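Local coordinates for protein Lys-gingipain W83 (PDB 6I9A) that cleaves proteins after lysine as a secreted cysteine endopeptidase of Porphyromonas gingivalis, here the catalytic subunit with the inhibitor KYT-36 bound, at residues 23-28 with 125-130; 93-97 with 351-356; 151-157 with 186-192; 375-380 with 392-398. All blocks are in the same frame, centred on the assembly; numbering follows the deposited sequence. Where two conformers were deposited one is given.

How the contacts relate
Contacts 1 to 3 all lie in the C25 peptidase part of the chain, whereas contact 4 belongs to the Ig-like domain that follows it. None touches another. Contact 1 packs together the starts of two helices that flank the four-stranded parallel sheet; contact 3 forms the edge of the second sheet, which ends at strand 357-361, just after the helix of contact 2. Contact 2 is close to the active centre: the side chain of Y352 is about 7 Å from that of the nucleophile C249 and about 7 Å from the inhibitor. In contact 3, the side chain of A157 is about 9 Å from the inhibitor. Contacts 2 and 4 are farthest apart, about 43 Å between centres.

Contact 1: 23-28 with 125-130; sequences KFKEAL and SPEELT
The ring of F24 turns its edge to the start of helix 126-141, with S125 O near the ring plane and 3.6 Å from F24 CE1. Neither squarely over a face nor at the edge, L129 CD2 approaches the same ring obliquely, 3.7 Å from F24 CD1; A123 and V83 also touch this phenylalanine. L129 holds CG opposite its own backbone N (chi1 -179°), which carries CD2 across the gap to a position where F24, A27 and L28 converge. There L129 CD2 meets L28 CD1 at 4.0 Å. A27 fills the closest passage between the two backbones: its CB rests on P126 CB at 4.0 Å and also touches P126 O and T130 OG1. No direct hydrogen bond joins the segments. Instead a water molecule gives a proton to A27 O (2.8 Å) and is hydrogen-bonded to T130 OG1 (2.7 Å). S125 is the N-cap of its helix, its OG accepting from E128 N at 3.0 Å. F24, L28 and L129 all reach V83 of strand 79-83. Such side-by-side helix starts over one face of a parallel sheet are characteristic of an alpha/beta fold, here with the F24 side chain about 6 Å from that of D85, a calcium ligand.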
loop_
_atom_site.group_PDB
_atom_site.type_symbol
_atom_site.label_atom_id
_atom_site.label_comp_id
_atom_site.label_asym_id
_atom_site.label_seq_id
_atom_site.Cartn_x
_atom_site.Cartn_y
_atom_site.Cartn_z
ATOM N N LYS A 23 6.423 -7.310 -21.368
ATOM C CA LYS A 23 7.828 -6.894 -21.380
ATOM C C LYS A 23 8.481 -6.951 -20.004
ATOM O O LYS A 23 9.699 -6.838 -19.873
ATOM C CB LYS A 23 7.948 -5.469 -21.903
ATOM C CG LYS A 23 7.543 -5.377 -23.362
ATOM C CD LYS A 23 7.644 -3.981 -23.909
ATOM C CE LYS A 23 7.175 -4.038 -25.349
ATOM N NZ LYS A 23 7.025 -2.688 -25.928
ATOM N N PHE A 24 7.688 -7.124 -18.947
ATOM C CA PHE A 24 8.183 -7.026 -17.557
ATOM C C PHE A 24 8.546 -8.357 -16.934
ATOM O O PHE A 24 8.938 -8.372 -15.770
ATOM C CB PHE A 24 7.111 -6.329 -16.677
ATOM C CG PHE A 24 6.891 -4.891 -17.104
ATOM C CD1 PHE A 24 7.907 -3.945 -16.964
ATOM C CD2 PHE A 24 5.680 -4.486 -17.655
ATOM C CE1 PHE A 24 7.725 -2.626 -17.351
ATOM C CE2 PHE A 24 5.506 -3.161 -18.081
ATOM C CZ PHE A 24 6.521 -2.224 -17.899
ATOM N N LYS A 25 8.440 -9.488 -17.669
ATOM C CA LYS A 25 8.637 -10.786 -17.044
ATOM C C LYS A 25 9.999 -10.914 -16.318
ATOM O O LYS A 25 10.033 -11.330 -15.164
ATOM C CB LYS A 25 8.469 -11.862 -18.126
ATOM C CG LYS A 25 8.434 -13.285 -17.597
ATOM C CD LYS A 25 7.969 -14.265 -18.682
ATOM C CE LYS A 25 7.920 -15.684 -18.166
ATOM N NZ LYS A 25 6.956 -15.857 -17.034
ATOM N N GLU A 26 11.101 -10.552 -16.957
ATOM C CA GLU A 26 12.387 -10.744 -16.299
ATOM C C GLU A 26 12.570 -9.809 -15.111
ATOM O O GLU A 26 13.003 -10.248 -14.044
ATOM C CB GLU A 26 13.474 -10.513 -17.343
ATOM C CG GLU A 26 14.894 -10.607 -16.813
ATOM C CD GLU A 26 15.956 -10.361 -17.872
ATOM O OE1 GLU A 26 15.645 -9.775 -18.936
ATOM O OE2 GLU A 26 17.115 -10.757 -17.628
ATOM N N ALA A 27 12.210 -8.524 -15.287
ATOM C CA ALA A 27 12.368 -7.558 -14.203
ATOM C C ALA A 27 11.480 -7.893 -12.996
ATOM O O ALA A 27 11.842 -7.588 -11.859
ATOM C CB ALA A 27 12.069 -6.140 -14.706
ATOM N N LEU A 28 10.324 -8.488 -13.245
ATOM C CA LEU A 28 9.396 -8.764 -12.155
ATOM C C LEU A 28 9.853 -9.941 -11.295
ATOM O O LEU A 28 9.440 -10.052 -10.133
ATOM C CB LEU A 28 8.026 -9.080 -12.786
ATOM C CG LEU A 28 6.771 -9.015 -11.945
ATOM C CD1 LEU A 28 6.639 -7.712 -11.199
ATOM C CD2 LEU A 28 5.557 -9.305 -12.822
ATOM N N SER A 125 9.625 1.083 -18.587
ATOM C CA SER A 125 10.727 0.236 -18.998
ATOM C C SER A 125 10.956 -0.811 -17.920
ATOM O O SER A 125 10.644 -0.572 -16.739
ATOM C CB SER A 125 11.985 1.094 -19.155
ATOM O OG SER A 125 12.439 1.558 -17.896
ATOM N N PRO A 126 11.599 -1.949 -18.257
ATOM C CA PRO A 126 11.990 -2.911 -17.202
ATOM C C PRO A 126 12.893 -2.275 -16.146
ATOM O O PRO A 126 12.725 -2.575 -14.952
ATOM C CB PRO A 126 12.723 -4.012 -17.983
ATOM C CG PRO A 126 12.067 -3.948 -19.369
ATOM C CD PRO A 126 11.919 -2.461 -19.609
ATOM N N GLU A 127 13.770 -1.331 -16.541
ATOM C CA GLU A 127 14.671 -0.678 -15.593
ATOM C C GLU A 127 13.868 0.122 -14.536
ATOM O O GLU A 127 14.207 0.081 -13.344
ATOM C CB GLU A 127 15.654 0.231 -16.367
ATOM C CG GLU A 127 16.629 -0.584 -17.224
ATOM C CD GLU A 127 16.136 -1.245 -18.511
ATOM O OE1 GLU A 127 15.122 -0.809 -19.115
ATOM O OE2 GLU A 127 16.805 -2.222 -18.925
ATOM N N GLU A 128 12.809 0.830 -14.967
ATOM C CA GLU A 128 11.993 1.558 -13.991
ATOM C C GLU A 128 11.267 0.601 -13.065
ATOM O O GLU A 128 11.114 0.890 -11.886
ATOM C CB GLU A 128 10.969 2.469 -14.661
ATOM C CG GLU A 128 11.635 3.702 -15.242
ATOM C CD GLU A 128 10.682 4.603 -15.953
ATOM O OE1 GLU A 128 9.529 4.189 -16.206
ATOM O OE2 GLU A 128 11.099 5.742 -16.253
ATOM N N LEU A 129 10.801 -0.540 -13.582
ATOM C CA LEU A 129 10.173 -1.523 -12.692
ATOM C C LEU A 129 11.180 -2.042 -11.666
ATOM O O LEU A 129 10.864 -2.134 -10.479
ATOM C CB LEU A 129 9.541 -2.684 -13.485
ATOM C CG LEU A 129 8.853 -3.708 -12.607
ATOM C CD1 LEU A 129 7.688 -3.128 -11.806
ATOM C CD2 LEU A 129 8.371 -4.874 -13.440
ATOM N N THR A 130 12.422 -2.333 -12.117
ATOM C CA THR A 130 13.451 -2.739 -11.178
ATOM C C THR A 130 13.688 -1.670 -10.125
ATOM O O THR A 130 13.918 -1.998 -8.952
ATOM C CB THR A 130 14.716 -3.051 -11.958
ATOM O OG1 THR A 130 14.427 -4.207 -12.761
ATOM C CG2 THR A 130 15.927 -3.316 -11.041
HETATM O O HOH W 1 14.258 -6.424 -11.193
#

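Contact 2: 93-97 with 351-356; sequences KGKKT and HYYWEA
E355 drives its carboxylate into the turn at 95-97, where three successive backbone N-H groups close on it. E355 OE1 takes two of them, K96 N at 2.8 Å on its syn side and T97 N at 3.0 Å nearly along the C-O axis. E355 OE2 accepts from K95 N at 2.8 Å and also bonds Y104 OH, so the buried charge is probably well compensated. Just as tight is T97 CG2, seated over the centre of the Y352 ring, 3.7 Å from its centroid. The outer side is looser. K96, bent at chi2 (-53°), lays CG over one face of H351, 4.0 Å from the centroid, before its amine runs off toward solvent with that of K95. H351 itself is stacked on Y112 and bonded through NE2 to Y104 OH. The contact thus ties the loop between strands 92-93 and 100-101 to helix 350-356, while Y353 and W354 pack on helix 325-342, Y353 also touches helix 285-293, and the A356 backbone pairs with S280.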
loop_
_atom_site.group_PDB
_atom_site.type_symbol
_atom_site.label_atom_id
_atom_site.label_comp_id
_atom_site.label_asym_id
_atom_site.label_seq_id
_atom_site.Cartn_x
_atom_site.Cartn_y
_atom_site.Cartn_z
ATOM N N LYS A 93 -12.152 5.319 -18.132
ATOM C CA LYS A 93 -12.610 6.609 -17.613
ATOM C C LYS A 93 -13.641 6.371 -16.507
ATOM O O LYS A 93 -14.600 5.619 -16.705
ATOM C CB LYS A 93 -13.219 7.382 -18.804
ATOM C CG LYS A 93 -13.535 8.839 -18.565
ATOM C CD LYS A 93 -13.968 9.531 -19.856
ATOM C CE LYS A 93 -15.017 10.583 -19.612
ATOM N NZ LYS A 93 -16.373 10.036 -19.822
ATOM N N GLY A 94 -13.465 7.003 -15.358
ATOM C CA GLY A 94 -14.450 6.888 -14.288
ATOM C C GLY A 94 -15.808 7.454 -14.710
ATOM O O GLY A 94 -15.860 8.436 -15.455
ATOM N N LYS A 95 -16.890 6.823 -14.228
ATOM C CA LYS A 95 -18.279 7.275 -14.482
ATOM C C LYS A 95 -18.479 8.629 -13.811
ATOM O O LYS A 95 -19.160 9.511 -14.360
ATOM C CB LYS A 95 -19.307 6.258 -13.936
ATOM C CG LYS A 95 -20.785 6.723 -14.082
ATOM C CD LYS A 95 -21.850 5.776 -13.518
ATOM C CE LYS A 95 -23.177 6.475 -13.626
ATOM N NZ LYS A 95 -24.300 5.545 -13.394
ATOM N N LYS A 96 -17.884 8.798 -12.620
ATOM C CA LYS A 96 -18.023 10.047 -11.876
ATOM C C LYS A 96 -16.829 10.944 -12.079
ATOM O O LYS A 96 -16.978 12.171 -12.193
ATOM C CB LYS A 96 -18.192 9.751 -10.373
ATOM C CG LYS A 96 -19.324 8.787 -10.018
ATOM C CD LYS A 96 -20.648 9.252 -10.650
ATOM C CE LYS A 96 -21.801 8.413 -10.215
ATOM N NZ LYS A 96 -23.010 8.718 -11.063
ATOM N N THR A 97 -15.629 10.371 -12.119
ATOM C CA THR A 97 -14.440 11.233 -12.187
ATOM C C THR A 97 -14.147 11.743 -13.575
ATOM O O THR A 97 -13.492 12.774 -13.690
ATOM C CB THR A 97 -13.201 10.496 -11.677
ATOM O OG1 THR A 97 -12.911 9.433 -12.611
ATOM C CG2 THR A 97 -13.436 9.979 -10.265
ATOM N N HIS A 351 -18.826 7.391 -4.521
ATOM C CA HIS A 351 -18.484 6.672 -5.739
ATOM C C HIS A 351 -17.249 7.337 -6.415
ATOM O O HIS A 351 -16.306 6.652 -6.840
ATOM C CB HIS A 351 -19.710 6.621 -6.653
ATOM C CG HIS A 351 -19.561 5.728 -7.840
ATOM N ND1 HIS A 351 -20.675 5.449 -8.628
ATOM C CD2 HIS A 351 -18.507 5.030 -8.330
ATOM C CE1 HIS A 351 -20.259 4.628 -9.593
ATOM N NE2 HIS A 351 -18.960 4.328 -9.450
ATOM N N TYR A 352 -17.291 8.660 -6.529
ATOM C CA TYR A 352 -16.177 9.404 -7.070
ATOM C C TYR A 352 -14.874 9.039 -6.344
ATOM O O TYR A 352 -13.849 8.821 -6.980
ATOM C CB TYR A 352 -16.485 10.902 -6.946
ATOM C CG TYR A 352 -15.442 11.821 -7.526
ATOM C CD1 TYR A 352 -14.268 12.093 -6.839
ATOM C CD2 TYR A 352 -15.680 12.521 -8.706
ATOM C CE1 TYR A 352 -13.339 13.003 -7.328
ATOM C CE2 TYR A 352 -14.759 13.436 -9.203
ATOM C CZ TYR A 352 -13.593 13.673 -8.516
ATOM O OH TYR A 352 -12.735 14.634 -9.001
ATOM N N TYR A 353 -14.905 9.027 -4.992
ATOM C CA TYR A 353 -13.671 8.728 -4.221
ATOM C C TYR A 353 -13.139 7.331 -4.497
ATOM O O TYR A 353 -11.918 7.172 -4.666
ATOM C CB TYR A 353 -13.862 8.961 -2.707
ATOM C CG TYR A 353 -13.290 10.325 -2.347
ATOM C CD1 TYR A 353 -12.189 10.442 -1.503
ATOM C CD2 TYR A 353 -13.779 11.488 -2.945
ATOM C CE1 TYR A 353 -11.587 11.677 -1.271
ATOM C CE2 TYR A 353 -13.141 12.711 -2.774
ATOM C CZ TYR A 353 -12.049 12.796 -1.937
ATOM O OH TYR A 353 -11.447 14.011 -1.760
ATOM N N TRP A 354 -14.023 6.319 -4.607
ATOM C CA TRP A 354 -13.535 4.969 -4.921
ATOM C C TRP A 354 -12.928 4.941 -6.305
ATOM O O TRP A 354 -11.958 4.202 -6.505
ATOM C CB TRP A 354 -14.670 3.959 -4.742
ATOM C CG TRP A 354 -15.014 3.720 -3.297
ATOM C CD1 TRP A 354 -16.041 4.294 -2.578
ATOM C CD2 TRP A 354 -14.264 2.919 -2.370
ATOM N NE1 TRP A 354 -15.991 3.873 -1.271
ATOM C CE2 TRP A 354 -14.901 3.024 -1.106
ATOM C CE3 TRP A 354 -13.097 2.148 -2.482
ATOM C CZ2 TRP A 354 -14.430 2.346 0.031
ATOM C CZ3 TRP A 354 -12.655 1.463 -1.373
ATOM C CH2 TRP A 354 -13.289 1.581 -0.119
ATOM N N GLU A 355 -13.443 5.723 -7.279
ATOM C CA GLU A 355 -12.821 5.820 -8.597
ATOM C C GLU A 355 -11.530 6.663 -8.589
ATOM O O GLU A 355 -10.698 6.517 -9.495
ATOM C CB GLU A 355 -13.782 6.482 -9.588
ATOM C CG GLU A 355 -14.960 5.629 -10.041
ATOM C CD GLU A 355 -15.829 6.316 -11.072
ATOM O OE1 GLU A 355 -15.773 7.562 -11.204
ATOM O OE2 GLU A 355 -16.556 5.590 -11.781
ATOM N N ALA A 356 -11.425 7.611 -7.658
ATOM C CA ALA A 356 -10.372 8.619 -7.696
ATOM C C ALA A 356 -9.017 8.143 -7.158
ATOM O O ALA A 356 -7.983 8.343 -7.787
ATOM C CB ALA A 356 -10.808 9.846 -6.883
HETATM O O HOH W 2 -10.542 8.441 -11.596
#

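Contact 3: 151-157 with 186-192; sequences EKVLLIA and YTDVYNY
Strands 152-157 and 188-192 run parallel, their axes 4.7 Å apart and 14° from alignment, as the two strands of a beta-alpha-beta unit connected through helix 163-178. V153 and L155 use both N and O toward the edge strand; V153 N, for example, donates to D188 O at 3.0 Å. The L154 and I156 backbones bond instead to strand 210-214. On the helix side, V153 and V189 lie alongside one another, V153 CG2 to V189 CG1 3.9 Å, while the V153 side chain crosses that of Y186 at about a right angle, its CG1 touching Y186 CE1 at 3.5 Å. L155 continues this layer onto I172 and M176. The other face carries L154, whose CD1 meets Y190 CB at 3.9 Å and also reaches the edge of the Y192 ring. Both tyrosines are held by H203, Y190 by stacking and Y192 through its OH. At the start of the strands K152 extends beside D188, but K152 NZ stays 4.4 Å from D188 OD1, beyond a salt bridge. N191, with CG between its backbone N and carbonyl carbon (chi1 66°), folds back along its own strand, where N191 ND2 donates to V189 O at 3.0 Å, the acceptor lying only 1° out of the N191 amide plane.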
loop_
_atom_site.group_PDB
_atom_site.type_symbol
_atom_site.label_atom_id
_atom_site.label_comp_id
_atom_site.label_asym_id
_atom_site.label_seq_id
_atom_site.Cartn_x
_atom_site.Cartn_y
_atom_site.Cartn_z
ATOM N N GLU A 151 11.920 6.419 12.093
ATOM C CA GLU A 151 11.377 7.113 13.256
ATOM C C GLU A 151 11.031 8.565 12.928
ATOM O O GLU A 151 10.779 9.356 13.856
ATOM C CB GLU A 151 12.379 7.048 14.423
ATOM C CG GLU A 151 12.719 5.583 14.767
ATOM C CD GLU A 151 13.794 5.477 15.839
ATOM O OE1 GLU A 151 13.518 4.867 16.895
ATOM O OE2 GLU A 151 14.915 6.020 15.627
ATOM N N LYS A 152 10.975 8.905 11.644
ATOM C CA LYS A 152 10.796 10.298 11.218
ATOM C C LYS A 152 9.719 10.385 10.154
ATOM O O LYS A 152 9.610 9.480 9.312
ATOM C CB LYS A 152 12.135 10.828 10.673
ATOM C CG LYS A 152 13.315 10.509 11.614
ATOM C CD LYS A 152 14.609 11.122 11.127
ATOM C CE LYS A 152 15.773 10.694 12.001
ATOM N NZ LYS A 152 17.059 11.115 11.408
ATOM N N VAL A 153 8.940 11.479 10.161
ATOM C CA VAL A 153 7.870 11.675 9.177
ATOM C C VAL A 153 7.851 13.135 8.782
ATOM O O VAL A 153 8.388 13.998 9.508
ATOM C CB VAL A 153 6.462 11.230 9.669
ATOM C CG1 VAL A 153 6.449 9.760 10.065
ATOM C CG2 VAL A 153 5.939 12.107 10.807
ATOM N N LEU A 154 7.206 13.414 7.629
ATOM C CA LEU A 154 6.990 14.769 7.118
ATOM C C LEU A 154 5.499 14.942 6.859
ATOM O O LEU A 154 4.888 14.186 6.104
ATOM C CB LEU A 154 7.778 14.973 5.834
ATOM C CG LEU A 154 7.552 16.334 5.127
ATOM C CD1 LEU A 154 7.952 17.529 6.004
ATOM C CD2 LEU A 154 8.255 16.353 3.794
ATOM N N LEU A 155 4.911 15.974 7.520
ATOM C CA LEU A 155 3.464 16.277 7.423
ATOM C C LEU A 155 3.292 17.728 7.037
ATOM O O LEU A 155 3.861 18.622 7.699
ATOM C CB LEU A 155 2.826 16.016 8.782
ATOM C CG LEU A 155 2.996 14.601 9.362
ATOM C CD1 LEU A 155 2.420 14.529 10.781
ATOM C CD2 LEU A 155 2.294 13.542 8.454
ATOM N N ILE A 156 2.554 17.989 5.956
ATOM C CA ILE A 156 2.410 19.364 5.465
ATOM C C ILE A 156 0.950 19.681 5.214
ATOM O O ILE A 156 0.283 18.990 4.394
ATOM C CB ILE A 156 3.207 19.523 4.116
ATOM C CG1 ILE A 156 4.722 19.288 4.374
ATOM C CG2 ILE A 156 2.969 20.930 3.514
ATOM C CD1 ILE A 156 5.491 19.126 3.081
ATOM N N ALA A 157 0.464 20.765 5.854
ATOM C CA ALA A 157 -0.799 21.391 5.510
ATOM C C ALA A 157 -0.433 22.526 4.573
ATOM O O ALA A 157 0.061 23.588 5.036
ATOM C CB ALA A 157 -1.521 21.906 6.750
ATOM N N TYR A 186 8.131 8.134 17.279
ATOM C CA TYR A 186 8.667 9.046 16.275
ATOM C C TYR A 186 9.512 10.107 16.931
ATOM O O TYR A 186 9.002 10.883 17.764
ATOM C CB TYR A 186 7.540 9.699 15.452
ATOM C CG TYR A 186 6.836 8.669 14.601
ATOM C CD1 TYR A 186 7.349 8.295 13.361
ATOM C CD2 TYR A 186 5.614 8.128 14.990
ATOM C CE1 TYR A 186 6.696 7.352 12.557
ATOM C CE2 TYR A 186 4.948 7.206 14.186
ATOM C CZ TYR A 186 5.473 6.857 12.952
ATOM O OH TYR A 186 4.782 5.958 12.162
ATOM N N THR A 187 10.796 10.111 16.599
ATOM C CA THR A 187 11.749 11.060 17.169
ATOM C C THR A 187 11.718 12.406 16.475
ATOM O O THR A 187 12.158 13.398 17.062
ATOM C CB THR A 187 13.191 10.484 17.045
ATOM O OG1 THR A 187 13.494 10.255 15.668
ATOM C CG2 THR A 187 13.350 9.172 17.829
ATOM N N ASP A 188 11.276 12.453 15.212
ATOM C CA ASP A 188 11.287 13.680 14.419
ATOM C C ASP A 188 10.030 13.741 13.584
ATOM O O ASP A 188 9.862 12.957 12.638
ATOM C CB ASP A 188 12.524 13.715 13.523
ATOM C CG ASP A 188 13.819 13.663 14.307
ATOM O OD1 ASP A 188 14.312 12.553 14.580
ATOM O OD2 ASP A 188 14.299 14.735 14.735
ATOM N N VAL A 189 9.129 14.620 13.959
ATOM C CA VAL A 189 7.863 14.800 13.283
ATOM C C VAL A 189 7.967 16.158 12.611
ATOM O O VAL A 189 7.626 17.201 13.194
ATOM C CB VAL A 189 6.681 14.636 14.229
ATOM C CG1 VAL A 189 5.371 14.872 13.479
ATOM C CG2 VAL A 189 6.687 13.252 14.876
ATOM N N TYR A 190 8.531 16.174 11.406
ATOM C CA TYR A 190 8.707 17.434 10.676
ATOM C C TYR A 190 7.338 17.850 10.192
ATOM O O TYR A 190 6.675 17.082 9.497
ATOM C CB TYR A 190 9.657 17.244 9.505
ATOM C CG TYR A 190 10.982 16.593 9.837
ATOM C CD1 TYR A 190 11.929 17.238 10.632
ATOM C CD2 TYR A 190 11.314 15.350 9.303
ATOM C CE1 TYR A 190 13.173 16.650 10.886
ATOM C CE2 TYR A 190 12.554 14.781 9.506
ATOM C CZ TYR A 190 13.467 15.421 10.314
ATOM O OH TYR A 190 14.714 14.837 10.465
ATOM N N ASN A 191 6.883 19.036 10.571
ATOM C CA ASN A 191 5.503 19.438 10.219
ATOM C C ASN A 191 5.482 20.907 9.870
ATOM O O ASN A 191 6.128 21.729 10.540
ATOM C CB ASN A 191 4.534 19.105 11.364
ATOM C CG ASN A 191 4.750 19.882 12.632
ATOM O OD1 ASN A 191 4.008 20.838 12.898
ATOM N ND2 ASN A 191 5.724 19.492 13.454
ATOM N N TYR A 192 4.748 21.223 8.810
ATOM C CA TYR A 192 4.604 22.593 8.337
ATOM C C TYR A 192 3.120 22.855 8.206
ATOM O O TYR A 192 2.446 22.279 7.329
ATOM C CB TYR A 192 5.321 22.731 7.003
ATOM C CG TYR A 192 6.807 22.548 7.159
ATOM C CD1 TYR A 192 7.366 21.268 7.253
ATOM C CD2 TYR A 192 7.658 23.652 7.328
ATOM C CE1 TYR A 192 8.725 21.088 7.503
ATOM C CE2 TYR A 192 9.021 23.478 7.566
ATOM C CZ TYR A 192 9.555 22.195 7.631
ATOM O OH TYR A 192 10.896 22.009 7.878
HETATM O O HOH W 3 15.624 8.601 15.015
#

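Contact 4: 375-380 with 392-398; sequences NTYTLP and IQASAGS
Both ends of the N375 amide are gripped by serines of the turn at 395-398. N375 OD1 accepts from S395 OG at 2.6 Å and, within its own segment, from T376 N. N375 ND2 gives a nearly straight bond to S398 OG at 2.9 Å; S398 OG lies in the amide plane, and with both ends bonded the rotation of the group is fixed. S398 OG in turn donates to S395 O at 2.8 Å, while S395 OG has a further partner in R440 NH1. These bonds brace a type II turn from S395 to S398, with G397 at the positive phi (95°) such turns favour. Outward along the chain the segments form an antiparallel hairpin at the margin of the Ig-like domain. T378 and Q393 are its hydrogen-bonded pair: T378 N donates to Q393 O from above the carbonyl plane at 2.9 Å, and Q393 N to T378 O within the plane at 3.2 Å. The neighbouring Y377 and A394 make a non-hydrogen-bonded pair, CB to CB 4.2 Å, on the side of I438. Farther on, I392 splits its branches: I392 CG2 touches L379 CD2 at 3.9 Å, and I392 CG1 meets P380 CD at 3.8 Å. Beyond the hairpin, I392 touches V400 and I402, and P380 rests on I450.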
loop_
_atom_site.group_PDB
_atom_site.type_symbol
_atom_site.label_atom_id
_atom_site.label_comp_id
_atom_site.label_asym_id
_atom_site.label_seq_id
_atom_site.Cartn_x
_atom_site.Cartn_y
_atom_site.Cartn_z
ATOM N N ASN A 375 11.142 -9.623 16.375
ATOM C CA ASN A 375 10.213 -10.705 16.648
ATOM C C ASN A 375 10.892 -11.792 17.494
ATOM O O ASN A 375 12.125 -11.828 17.605
ATOM C CB ASN A 375 9.705 -11.300 15.283
ATOM C CG ASN A 375 8.278 -11.813 15.385
ATOM O OD1 ASN A 375 7.794 -12.067 16.496
ATOM N ND2 ASN A 375 7.606 -11.982 14.239
ATOM N N THR A 376 10.069 -12.697 18.024
ATOM C CA THR A 376 10.499 -13.877 18.765
ATOM C C THR A 376 10.042 -15.082 17.967
ATOM O O THR A 376 8.979 -15.033 17.321
ATOM C CB THR A 376 9.918 -13.898 20.167
ATOM O OG1 THR A 376 8.499 -14.000 20.081
ATOM C CG2 THR A 376 10.356 -12.689 20.993
ATOM N N TYR A 377 10.851 -16.152 17.952
ATOM C CA TYR A 377 10.484 -17.336 17.180
ATOM C C TYR A 377 11.356 -18.485 17.611
ATOM O O TYR A 377 12.434 -18.275 18.194
ATOM C CB TYR A 377 10.645 -17.047 15.660
ATOM C CG TYR A 377 12.075 -16.810 15.266
ATOM C CD1 TYR A 377 12.865 -17.854 14.803
ATOM C CD2 TYR A 377 12.654 -15.559 15.397
ATOM C CE1 TYR A 377 14.199 -17.665 14.494
ATOM C CE2 TYR A 377 13.989 -15.346 15.080
ATOM C CZ TYR A 377 14.762 -16.411 14.632
ATOM O OH TYR A 377 16.088 -16.229 14.300
ATOM N N THR A 378 10.891 -19.674 17.289
ATOM C CA THR A 378 11.663 -20.918 17.438
ATOM C C THR A 378 11.430 -21.737 16.186
ATOM O O THR A 378 10.289 -22.056 15.851
ATOM C CB THR A 378 11.249 -21.729 18.699
ATOM O OG1 THR A 378 11.364 -20.892 19.840
ATOM C CG2 THR A 378 12.136 -22.981 18.888
ATOM N N LEU A 379 12.522 -22.085 15.525
ATOM C CA LEU A 379 12.449 -22.972 14.373
ATOM C C LEU A 379 12.714 -24.405 14.815
ATOM O O LEU A 379 13.582 -24.635 15.671
ATOM C CB LEU A 379 13.498 -22.567 13.326
ATOM C CG LEU A 379 13.388 -21.167 12.743
ATOM C CD1 LEU A 379 14.374 -20.983 11.600
ATOM C CD2 LEU A 379 11.945 -20.836 12.294
ATOM N N PRO A 380 12.044 -25.387 14.209
ATOM C CA PRO A 380 12.411 -26.791 14.496
ATOM C C PRO A 380 13.780 -27.105 13.917
ATOM O O PRO A 380 14.216 -26.484 12.931
ATOM C CB PRO A 380 11.305 -27.595 13.791
ATOM C CG PRO A 380 10.886 -26.717 12.626
ATOM C CD PRO A 380 10.997 -25.292 13.164
ATOM N N ILE A 392 5.682 -24.186 13.934
ATOM C CA ILE A 392 6.753 -23.219 14.020
ATOM C C ILE A 392 6.277 -22.201 15.048
ATOM O O ILE A 392 5.130 -21.786 14.959
ATOM C CB ILE A 392 7.152 -22.620 12.637
ATOM C CG1 ILE A 392 7.770 -23.755 11.758
ATOM C CG2 ILE A 392 8.098 -21.479 12.845
ATOM C CD1 ILE A 392 8.298 -23.399 10.374
ATOM N N GLN A 393 7.118 -21.832 16.015
ATOM C CA GLN A 393 6.635 -20.883 16.997
ATOM C C GLN A 393 7.128 -19.480 16.653
ATOM O O GLN A 393 8.253 -19.287 16.212
ATOM C CB GLN A 393 6.994 -21.321 18.411
ATOM C CG GLN A 393 6.380 -22.691 18.767
ATOM C CD GLN A 393 7.126 -23.854 18.142
ATOM O OE1 GLN A 393 8.350 -23.807 17.952
ATOM N NE2 GLN A 393 6.404 -24.931 17.834
ATOM N N ALA A 394 6.241 -18.506 16.873
ATOM C CA ALA A 394 6.526 -17.099 16.603
ATOM C C ALA A 394 5.526 -16.269 17.362
ATOM O O ALA A 394 4.485 -16.777 17.765
ATOM C CB ALA A 394 6.471 -16.798 15.109
ATOM N N SER A 395 5.817 -14.980 17.558
ATOM C CA SER A 395 4.865 -14.172 18.305
ATOM C C SER A 395 3.471 -14.231 17.701
ATOM O O SER A 395 3.317 -14.287 16.462
ATOM C CB SER A 395 5.307 -12.718 18.466
ATOM O OG SER A 395 5.271 -12.050 17.208
ATOM N N ALA A 396 2.456 -14.180 18.557
ATOM C CA ALA A 396 1.065 -14.265 18.123
ATOM C C ALA A 396 0.780 -13.297 16.968
ATOM O O ALA A 396 1.042 -12.112 17.057
ATOM C CB ALA A 396 0.138 -13.979 19.288
ATOM N N GLY A 397 0.184 -13.834 15.913
ATOM C CA GLY A 397 -0.166 -13.037 14.747
ATOM C C GLY A 397 0.856 -13.065 13.646
ATOM O O GLY A 397 0.576 -12.603 12.546
ATOM N N SER A 398 2.081 -13.577 13.927
ATOM C CA SER A 398 3.082 -13.646 12.879
ATOM C C SER A 398 2.687 -14.625 11.795
ATOM O O SER A 398 2.019 -15.644 12.061
ATOM C CB SER A 398 4.416 -14.120 13.456
ATOM O OG SER A 398 4.925 -13.195 14.417
#